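Side-chain contacts in fatty acid synthase 1, isoform A (PDB 6FN6), which probably builds long-chain saturated fatty acids from acetyl-CoA and malonyl-CoA using NADPH, this chain being its modifying region with dehydratase, enoylreductase and ketoreductase parts: residues 265-268 with 269-273; 674-677 with 678-682; 693-696 with 697-701; 791-794 with 795-799. One frame throughout, in Å; residues are numbered along the deposited sequence.

Contact 1: residues 265-268 with 269-273; sequences QFVP and NINTT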
loop_
_atom_site.group_PDB
_atom_site.type_symbol
_atom_site.label_atom_id
_atom_site.label_comp_id
_atom_site.label_asym_id
_atom_site.label_seq_id
_atom_site.Cartn_x
_atom_site.Cartn_y
_atom_site.Cartn_z
ATOM N N GLN A 265 38.286 -39.417 -40.958
ATOM C CA GLN A 265 39.337 -39.215 -41.949
ATOM C C GLN A 265 40.098 -40.512 -42.202
ATOM O O GLN A 265 40.069 -41.432 -41.383
ATOM C CB GLN A 265 40.314 -38.120 -41.508
ATOM C CG GLN A 265 41.030 -38.390 -40.193
ATOM C CD GLN A 265 42.218 -37.468 -39.983
ATOM O OE1 GLN A 265 42.157 -36.523 -39.199
ATOM N NE2 GLN A 265 43.309 -37.741 -40.691
ATOM N N PHE A 266 40.784 -40.571 -43.337
ATOM C CA PHE A 266 41.585 -41.734 -43.690
ATOM C C PHE A 266 42.928 -41.704 -42.969
ATOM O O PHE A 266 43.676 -40.731 -43.070
ATOM C CB PHE A 266 41.805 -41.797 -45.202
ATOM C CG PHE A 266 42.694 -42.926 -45.636
ATOM C CD1 PHE A 266 42.207 -44.220 -45.703
ATOM C CD2 PHE A 266 44.015 -42.693 -45.975
ATOM C CE1 PHE A 266 43.021 -45.261 -46.099
ATOM C CE2 PHE A 266 44.835 -43.729 -46.371
ATOM C CZ PHE A 266 44.337 -45.015 -46.434
ATOM N N VAL A 267 43.216 -42.771 -42.231
ATOM C CA VAL A 267 44.479 -42.907 -41.521
ATOM C C VAL A 267 45.249 -44.086 -42.101
ATOM O O VAL A 267 44.819 -45.233 -41.963
ATOM C CB VAL A 267 44.259 -43.090 -40.008
ATOM C CG1 VAL A 267 45.595 -43.226 -39.280
ATOM C CG2 VAL A 267 43.457 -41.935 -39.440
ATOM N N PRO A 268 46.384 -43.817 -42.768
ATOM C CA PRO A 268 47.194 -44.935 -43.263
ATOM C C PRO A 268 47.662 -45.838 -42.126
ATOM O O PRO A 268 47.947 -45.332 -41.040
ATOM C CB PRO A 268 48.388 -44.245 -43.932
ATOM C CG PRO A 268 47.939 -42.857 -44.209
ATOM C CD PRO A 268 46.977 -42.515 -43.117
ATOM N N ASN A 269 47.735 -47.144 -42.367
ATOM C CA ASN A 269 48.301 -48.061 -41.386
ATOM C C ASN A 269 49.693 -47.568 -41.012
ATOM O O ASN A 269 50.084 -47.586 -39.845
ATOM C CB ASN A 269 48.365 -49.488 -41.932
ATOM C CG ASN A 269 46.990 -50.083 -42.196
ATOM O OD1 ASN A 269 46.803 -50.816 -43.166
ATOM N ND2 ASN A 269 46.031 -49.795 -41.322
ATOM N N ILE A 270 50.441 -47.140 -42.023
ATOM C CA ILE A 270 51.754 -46.555 -41.812
ATOM C C ILE A 270 51.648 -45.048 -42.009
ATOM O O ILE A 270 51.643 -44.558 -43.139
ATOM C CB ILE A 270 52.811 -47.171 -42.753
ATOM C CG1 ILE A 270 52.725 -48.705 -42.741
ATOM C CG2 ILE A 270 54.204 -46.705 -42.360
ATOM C CD1 ILE A 270 52.872 -49.342 -41.364
ATOM N N ASN A 271 51.554 -44.316 -40.906
ATOM C CA ASN A 271 51.378 -42.871 -40.966
ATOM C C ASN A 271 52.598 -42.180 -40.369
ATOM O O ASN A 271 52.860 -42.290 -39.172
ATOM C CB ASN A 271 50.103 -42.461 -40.229
ATOM C CG ASN A 271 49.649 -41.056 -40.576
ATOM O OD1 ASN A 271 50.062 -40.487 -41.586
ATOM N ND2 ASN A 271 48.776 -40.498 -39.746
ATOM N N THR A 272 53.337 -41.463 -41.211
ATOM C CA THR A 272 54.555 -40.786 -40.780
ATOM C C THR A 272 54.285 -39.327 -40.438
ATOM O O THR A 272 55.214 -38.552 -40.202
ATOM C CB THR A 272 55.643 -40.840 -41.866
ATOM O OG1 THR A 272 55.178 -40.170 -43.045
ATOM C CG2 THR A 272 55.993 -42.285 -42.207
ATOM N N THR A 273 53.010 -38.955 -40.418
ATOM C CA THR A 273 52.611 -37.605 -40.046
ATOM C C THR A 273 51.821 -37.637 -38.744
ATOM O O THR A 273 50.889 -38.429 -38.590
ATOM C CB THR A 273 51.764 -36.937 -41.143
ATOM O OG1 THR A 273 52.482 -36.952 -42.383
ATOM C CG2 THR A 273 51.435 -35.496 -40.767
#

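Contact 2: residues 674-677 with 678-682; sequences WQIP and EKWTM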
loop_
_atom_site.group_PDB
_atom_site.type_symbol
_atom_site.label_atom_id
_atom_site.label_comp_id
_atom_site.label_asym_id
_atom_site.label_seq_id
_atom_site.Cartn_x
_atom_site.Cartn_y
_atom_site.Cartn_z
ATOM N N TRP A 674 24.363 12.185 -27.469
ATOM C CA TRP A 674 25.008 13.457 -27.183
ATOM C C TRP A 674 26.402 13.426 -27.800
ATOM O O TRP A 674 27.066 12.390 -27.779
ATOM C CB TRP A 674 25.110 13.704 -25.677
ATOM C CG TRP A 674 23.820 13.581 -24.931
ATOM C CD1 TRP A 674 22.992 14.597 -24.547
ATOM C CD2 TRP A 674 23.217 12.371 -24.458
ATOM N NE1 TRP A 674 21.908 14.093 -23.869
ATOM C CE2 TRP A 674 22.023 12.729 -23.800
ATOM C CE3 TRP A 674 23.571 11.021 -24.527
ATOM C CZ2 TRP A 674 21.181 11.784 -23.218
ATOM C CZ3 TRP A 674 22.733 10.085 -23.948
ATOM C CH2 TRP A 674 21.552 10.471 -23.303
ATOM N N GLN A 675 26.851 14.547 -28.352
ATOM C CA GLN A 675 28.224 14.636 -28.833
ATOM C C GLN A 675 29.134 14.969 -27.661
ATOM O O GLN A 675 28.930 15.967 -26.970
ATOM C CB GLN A 675 28.366 15.678 -29.944
ATOM C CG GLN A 675 27.746 15.253 -31.266
ATOM C CD GLN A 675 28.428 15.885 -32.467
ATOM O OE1 GLN A 675 29.592 16.282 -32.398
ATOM N NE2 GLN A 675 27.710 15.968 -33.580
ATOM N N ILE A 676 30.134 14.123 -27.437
ATOM C CA ILE A 676 31.013 14.274 -26.287
ATOM C C ILE A 676 31.674 15.651 -26.340
ATOM O O ILE A 676 32.175 16.059 -27.388
ATOM C CB ILE A 676 32.070 13.154 -26.235
ATOM C CG1 ILE A 676 31.397 11.777 -26.250
ATOM C CG2 ILE A 676 32.939 13.305 -24.985
ATOM C CD1 ILE A 676 32.365 10.608 -26.343
ATOM N N PRO A 677 31.668 16.379 -25.210
ATOM C CA PRO A 677 32.358 17.669 -25.145
ATOM C C PRO A 677 33.869 17.513 -25.013
ATOM O O PRO A 677 34.354 16.403 -24.788
ATOM C CB PRO A 677 31.767 18.318 -23.894
ATOM C CG PRO A 677 31.424 17.178 -23.019
ATOM C CD PRO A 677 30.994 16.063 -23.936
ATOM N N GLU A 678 34.600 18.612 -25.165
ATOM C CA GLU A 678 36.046 18.603 -24.982
ATOM C C GLU A 678 36.343 18.496 -23.487
ATOM O O GLU A 678 35.485 18.802 -22.661
ATOM C CB GLU A 678 36.680 19.861 -25.578
ATOM C CG GLU A 678 38.189 19.772 -25.757
ATOM C CD GLU A 678 38.791 21.060 -26.285
ATOM O OE1 GLU A 678 40.019 21.096 -26.514
ATOM O OE2 GLU A 678 38.037 22.040 -26.464
ATOM N N LYS A 679 37.548 18.042 -23.151
ATOM C CA LYS A 679 37.955 17.838 -21.759
ATOM C C LYS A 679 37.144 16.724 -21.098
ATOM O O LYS A 679 37.120 16.605 -19.872
ATOM C CB LYS A 679 37.819 19.132 -20.944
ATOM C CG LYS A 679 38.751 20.259 -21.368
ATOM C CD LYS A 679 40.201 19.921 -21.043
ATOM C CE LYS A 679 41.163 20.984 -21.546
ATOM N NZ LYS A 679 41.169 21.095 -23.029
ATOM N N TRP A 680 36.479 15.914 -21.916
ATOM C CA TRP A 680 35.873 14.674 -21.451
ATOM C C TRP A 680 36.508 13.504 -22.184
ATOM O O TRP A 680 36.524 13.471 -23.415
ATOM C CB TRP A 680 34.359 14.658 -21.685
ATOM C CG TRP A 680 33.541 15.329 -20.620
ATOM C CD1 TRP A 680 33.980 16.202 -19.671
ATOM C CD2 TRP A 680 32.135 15.165 -20.396
ATOM N NE1 TRP A 680 32.934 16.599 -18.873
ATOM C CE2 TRP A 680 31.790 15.975 -19.298
ATOM C CE3 TRP A 680 31.134 14.414 -21.020
ATOM C CZ2 TRP A 680 30.486 16.059 -18.810
ATOM C CZ3 TRP A 680 29.839 14.498 -20.536
ATOM C CH2 TRP A 680 29.528 15.314 -19.441
ATOM N N THR A 681 37.044 12.551 -21.429
ATOM C CA THR A 681 37.545 11.320 -22.020
ATOM C C THR A 681 36.327 10.467 -22.346
ATOM O O THR A 681 35.282 10.613 -21.710
ATOM C CB THR A 681 38.501 10.558 -21.079
ATOM O OG1 THR A 681 37.776 10.061 -19.948
ATOM C CG2 THR A 681 39.621 11.470 -20.595
ATOM N N MET A 682 36.441 9.602 -23.348
ATOM C CA MET A 682 35.366 8.664 -23.643
ATOM C C MET A 682 35.028 7.877 -22.384
ATOM O O MET A 682 33.864 7.599 -22.107
ATOM C CB MET A 682 35.760 7.711 -24.772
ATOM C CG MET A 682 35.654 8.309 -26.161
ATOM S SD MET A 682 36.095 7.112 -27.434
ATOM C CE MET A 682 35.744 8.051 -28.913
#

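Contact 3: residues 693-696 with 697-701; sequences STVY and YALVV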
loop_
_atom_site.group_PDB
_atom_site.type_symbol
_atom_site.label_atom_id
_atom_site.label_comp_id
_atom_site.label_asym_id
_atom_site.label_seq_id
_atom_site.Cartn_x
_atom_site.Cartn_y
_atom_site.Cartn_z
ATOM N N SER A 693 20.027 10.632 -17.482
ATOM C CA SER A 693 18.720 10.548 -18.122
ATOM C C SER A 693 17.686 10.105 -17.094
ATOM O O SER A 693 16.545 10.566 -17.104
ATOM C CB SER A 693 18.750 9.582 -19.305
ATOM O OG SER A 693 19.616 10.058 -20.319
ATOM N N THR A 694 18.100 9.209 -16.205
ATOM C CA THR A 694 17.238 8.724 -15.138
ATOM C C THR A 694 16.933 9.847 -14.151
ATOM O O THR A 694 15.776 10.076 -13.791
ATOM C CB THR A 694 17.889 7.549 -14.386
ATOM O OG1 THR A 694 18.212 6.508 -15.314
ATOM C CG2 THR A 694 16.952 6.999 -13.317
ATOM N N VAL A 695 17.980 10.540 -13.718
ATOM C CA VAL A 695 17.850 11.583 -12.711
ATOM C C VAL A 695 16.919 12.680 -13.205
ATOM O O VAL A 695 16.072 13.173 -12.459
ATOM C CB VAL A 695 19.235 12.153 -12.332
ATOM C CG1 VAL A 695 19.108 13.529 -11.688
ATOM C CG2 VAL A 695 19.958 11.211 -11.396
ATOM N N TYR A 696 17.067 13.052 -14.471
ATOM C CA TYR A 696 16.294 14.152 -15.023
ATOM C C TYR A 696 14.849 13.750 -15.293
ATOM O O TYR A 696 13.934 14.549 -15.100
ATOM C CB TYR A 696 16.948 14.666 -16.304
ATOM C CG TYR A 696 18.013 15.707 -16.049
ATOM C CD1 TYR A 696 17.671 17.001 -15.679
ATOM C CD2 TYR A 696 19.361 15.396 -16.174
ATOM C CE1 TYR A 696 18.639 17.958 -15.441
ATOM C CE2 TYR A 696 20.337 16.348 -15.937
ATOM C CZ TYR A 696 19.969 17.626 -15.570
ATOM O OH TYR A 696 20.934 18.578 -15.334
ATOM N N TYR A 697 14.632 12.511 -15.720
ATOM C CA TYR A 697 13.277 12.050 -15.991
ATOM C C TYR A 697 12.495 11.899 -14.688
ATOM O O TYR A 697 11.268 12.009 -14.671
ATOM C CB TYR A 697 13.283 10.720 -16.746
ATOM C CG TYR A 697 11.888 10.176 -16.957
ATOM C CD1 TYR A 697 10.999 10.814 -17.812
ATOM C CD2 TYR A 697 11.450 9.045 -16.282
ATOM C CE1 TYR A 697 9.721 10.333 -18.002
ATOM C CE2 TYR A 697 10.168 8.558 -16.466
ATOM C CZ TYR A 697 9.308 9.207 -17.326
ATOM O OH TYR A 697 8.031 8.735 -17.518
ATOM N N ALA A 698 13.214 11.640 -13.601
ATOM C CA ALA A 698 12.590 11.413 -12.303
ATOM C C ALA A 698 12.381 12.720 -11.539
ATOM O O ALA A 698 11.273 13.014 -11.089
ATOM C CB ALA A 698 13.434 10.448 -11.475
ATOM N N LEU A 699 13.452 13.494 -11.393
ATOM C CA LEU A 699 13.430 14.685 -10.549
ATOM C C LEU A 699 12.782 15.897 -11.224
ATOM O O LEU A 699 12.060 16.656 -10.576
ATOM C CB LEU A 699 14.853 15.051 -10.118
ATOM C CG LEU A 699 15.681 13.982 -9.397
ATOM C CD1 LEU A 699 16.950 14.599 -8.832
ATOM C CD2 LEU A 699 14.888 13.281 -8.301
ATOM N N VAL A 700 13.027 16.076 -12.519
ATOM C CA VAL A 700 12.571 17.278 -13.211
ATOM C C VAL A 700 11.241 17.051 -13.921
ATOM O O VAL A 700 10.304 17.831 -13.754
ATOM C CB VAL A 700 13.641 17.772 -14.210
ATOM C CG1 VAL A 700 13.132 18.963 -15.011
ATOM C CG2 VAL A 700 14.914 18.142 -13.477
ATOM N N VAL A 701 11.152 15.987 -14.709
ATOM C CA VAL A 701 9.951 15.733 -15.492
ATOM C C VAL A 701 8.823 15.270 -14.584
ATOM O O VAL A 701 7.810 15.952 -14.439
ATOM C CB VAL A 701 10.214 14.699 -16.604
ATOM C CG1 VAL A 701 8.939 14.426 -17.398
ATOM C CG2 VAL A 701 11.324 15.178 -17.522
#

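Contact 4: residues 791-794 with 795-799; sequences EKLQ and ASIRC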
loop_
_atom_site.group_PDB
_atom_site.type_symbol
_atom_site.label_atom_id
_atom_site.label_comp_id
_atom_site.label_asym_id
_atom_site.label_seq_id
_atom_site.Cartn_x
_atom_site.Cartn_y
_atom_site.Cartn_z
ATOM N N GLU A 791 11.185 -2.687 4.453
ATOM C CA GLU A 791 11.075 -1.837 5.640
ATOM C C GLU A 791 11.747 -0.480 5.428
ATOM O O GLU A 791 11.363 0.514 6.044
ATOM C CB GLU A 791 11.674 -2.537 6.871
ATOM C CG GLU A 791 13.193 -2.718 6.857
ATOM C CD GLU A 791 13.653 -3.843 5.947
ATOM O OE1 GLU A 791 12.806 -4.656 5.518
ATOM O OE2 GLU A 791 14.869 -3.912 5.663
ATOM N N LYS A 792 12.741 -0.441 4.546
ATOM C CA LYS A 792 13.437 0.801 4.241
ATOM C C LYS A 792 12.607 1.681 3.312
ATOM O O LYS A 792 12.802 2.896 3.264
ATOM C CB LYS A 792 14.801 0.515 3.609
ATOM C CG LYS A 792 15.763 -0.243 4.513
ATOM C CD LYS A 792 17.019 -0.656 3.760
ATOM C CE LYS A 792 17.803 -1.714 4.521
ATOM N NZ LYS A 792 18.896 -2.308 3.698
ATOM N N LEU A 793 11.688 1.070 2.566
ATOM C CA LEU A 793 10.795 1.828 1.694
ATOM C C LEU A 793 9.688 2.480 2.514
ATOM O O LEU A 793 9.434 3.677 2.387
ATOM C CB LEU A 793 10.193 0.923 0.614
ATOM C CG LEU A 793 9.432 1.616 -0.525
ATOM C CD1 LEU A 793 9.474 0.774 -1.783
ATOM C CD2 LEU A 793 7.982 1.901 -0.159
ATOM N N GLN A 794 9.028 1.686 3.351
ATOM C CA GLN A 794 7.969 2.199 4.210
ATOM C C GLN A 794 8.518 3.282 5.137
ATOM O O GLN A 794 7.812 4.229 5.491
ATOM C CB GLN A 794 7.326 1.068 5.019
ATOM C CG GLN A 794 6.209 0.333 4.282
ATOM C CD GLN A 794 4.961 1.191 4.095
ATOM O OE1 GLN A 794 4.961 2.383 4.401
ATOM N NE2 GLN A 794 3.891 0.582 3.597
ATOM N N ALA A 795 9.780 3.136 5.530
ATOM C CA ALA A 795 10.437 4.135 6.362
ATOM C C ALA A 795 10.661 5.407 5.554
ATOM O O ALA A 795 10.575 6.516 6.085
ATOM C CB ALA A 795 11.755 3.603 6.899
ATOM N N SER A 796 10.940 5.239 4.265
ATOM C CA SER A 796 11.151 6.369 3.369
ATOM C C SER A 796 9.835 7.096 3.122
ATOM O O SER A 796 9.811 8.310 2.922
ATOM C CB SER A 796 11.751 5.903 2.039
ATOM O OG SER A 796 12.977 5.218 2.234
ATOM N N ILE A 797 8.743 6.340 3.129
ATOM C CA ILE A 797 7.409 6.909 2.987
ATOM C C ILE A 797 7.132 7.848 4.153
ATOM O O ILE A 797 6.617 8.951 3.970
ATOM C CB ILE A 797 6.344 5.794 2.891
ATOM C CG1 ILE A 797 6.442 5.075 1.544
ATOM C CG2 ILE A 797 4.938 6.349 3.119
ATOM C CD1 ILE A 797 5.979 5.895 0.353
ATOM N N ARG A 798 7.486 7.407 5.356
ATOM C CA ARG A 798 7.262 8.195 6.559
ATOM C C ARG A 798 8.075 9.490 6.543
ATOM O O ARG A 798 7.803 10.406 7.317
ATOM C CB ARG A 798 7.602 7.377 7.807
ATOM C CG ARG A 798 6.747 6.129 7.986
ATOM C CD ARG A 798 7.147 5.349 9.228
ATOM N NE ARG A 798 6.910 3.910 9.082
ATOM C CZ ARG A 798 7.862 2.979 9.046
ATOM N NH1 ARG A 798 9.147 3.301 9.155
ATOM N NH2 ARG A 798 7.523 1.704 8.911
ATOM N N CYS A 799 9.080 9.561 5.673
ATOM C CA CYS A 799 9.891 10.770 5.541
ATOM C C CYS A 799 9.231 11.816 4.646
ATOM O O CYS A 799 9.676 12.963 4.585
ATOM C CB CYS A 799 11.276 10.432 4.982
ATOM S SG CYS A 799 12.358 9.569 6.133
#

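Contact 1: residues 265-268 with 269-273
V267 opens the contact with a single branch: its CG1 comes within 4.2 Å of N271 ND2, a light touch across the corner that the chain turns just beyond it. P268, next along, carries most of the packing. Its ring crosses the carboxamide of N271 at a slant, with P268 CD 4.0 Å from N271 CG and P268 CG 4.1 Å from N271 OD1. The amide lies there because N271 CG stands opposite the backbone N (chi1 -164°), which folds the side chain back to the proline. At its CB corner the P268 ring also rests 3.4 Å from I270 O. No hydrogen bond joins the two segments, so this is van der Waals contact around a bend. The amide ends find their polar partners outside the two segments: N271 ND2 gives a hydrogen bond to Q432, and N269 OD1 accepts one from Q535. The bend marks a change of sheet. Strand 257-268 runs antiparallel to strand 549-557, where V267 pairs with T552, whereas the short strand 270-271 lies parallel to strand 426-433. N269, at the corner, has backbone bonds to both W550 and E431 and thus bridges the two neighbouring strands.

Contact 2: residues 674-677 with 678-682
P677 to W680 form a type II beta turn, with K679 at its third position taking a positive phi of 66°, bringing the turn's first and last residues together. The meeting is a CH-pi contact: P677 CG sits over a face of the indole, 3.7 Å from the centroid of the W680 six-membered ring. The neighbouring P677 CD approaches the same ring at CE3, 3.4 Å away. I676 adds a different side, its CG2 lying at the indole edge and 3.8 Å from W680 CB. The other branch of I676, extended at chi2 (174°), brings CD1 within 4.0 Å of M682 CG, the side chains crossing at about a right angle. The indole also packs on I858 of helix 844-860 and on P865. Replacing W680 with an alanine would probably leave the ring of P677 without its aromatic partner and open a gap beside I858 and P865. T681 OG1 caps E684 N, so the turn joins strand 673-675 to helix 682-685. The chemistry is thus divided: apolar side chains meet with no hydrogen bond between the segments, and R652 of strand 652-656 binds the carbonyl oxygens at both ends of the turn.

Contact 3: residues 693-696 with 697-701
Y697 takes up the helical ladder from S693, its N giving a hydrogen bond of 3.1 Å to S693 O. Its CG lies opposite the backbone N (chi1 176°) and the ring leads off the helix, so that OH can bond both R702 and N828 of the second subunit. A698 follows with the same i to i+4 pattern, its N 3.0 Å from T694 O, and its small CB sits close to that carbonyl. L699 continues with a straighter bond, N to V695 O at 2.8 Å and 164°. Here the side chains also meet: V695 CG1 touches L699 CD1 at 3.7 Å, the two crossing at a slant. At V700 the pattern changes. Its N reaches Y696 O at 3.1 Å from above the carbonyl plane, not on a lone pair, while V701 N comes to the same oxygen at 3.2 Å from nearly straight beyond the C=O bond. One acceptor thus holds two donors, four and five residues on. V700 CG2 lies 3.7 Å from Y696 CD1, both side chains pointing the same way, and V701 CG2 packs against Y696 O. Outside the segments, V695 and Y696 both rest on V727 of helix 719-731, and Y696 shares L853 of helix 844-860 with V700. The i to i+5 bond defines the wider pi-type turn near the end of helix 689-702, the helix that precedes strand 710-713 and a GxGxxG-like turn, consistent with the Rossmann-type nucleotide-binding fold of medium-chain dehydrogenase/reductase enoylreductases.

Contact 4: residues 791-794 with 795-799
Q794 and R798 meet one turn apart in the helical crossover of a beta-alpha-beta unit, which links the adjacent parallel strands 781-786 and 804-808 of the Rossmann-type sheet. Q794 is the centre of the contact. Its O accepts from R798 N at 3.2 Å, and the guanidinium of R798 folds back over it, one flat face turned to that same Q794 O. R798 NH2 ends 3.9 Å from Q794 CB. The glutamine chain is bent at chi2 (-70°), which brings OE1 alongside the next turn, 4.0 Å from I797 CB. R798 has its main polar partner elsewhere, a salt bridge from NH1 to E769 on helix 768-775; its pair with E197 of the second subunit is long and weak. Exchanging R798 for an alanine would probably leave E769 without its charged mate and uncover the backbone carbonyl of Q794. A795, the second residue, presents its methyl to F768, E769 and T766, and its N bonds E791 O at 3.1 Å. I797, the third, lies side by side with L793, CG1 of the isoleucine 3.9 Å from CD2 of the leucine. It packs on F806 of strand 804-808, while L793 touches M822 of the second subunit. The backbone joins the same two residues: I797 N lies in the carbonyl plane of L793, 2.8 Å from L793 O.

Overall arrangement
Read together, the four contacts illustrate how local packing follows its place in the fold. Contact 3 is the most buried; the others are partly buried. Contact 1 stands apart, its centre 62 to 76 Å from the rest, at a corner between two sheets. Contacts 2 and 3 touch, W674 CH2 lying 3.6 Å from S693 OG, and both pack against helix 844-860. Contact 4 touches neither, though its centre lies about 21 Å from that of contact 3. The two turns, contacts 1 and 2, rely on proline packing without hydrogen bonds between their segments, whereas the helical contacts 3 and 4 add backbone ladders and also reach the second subunit.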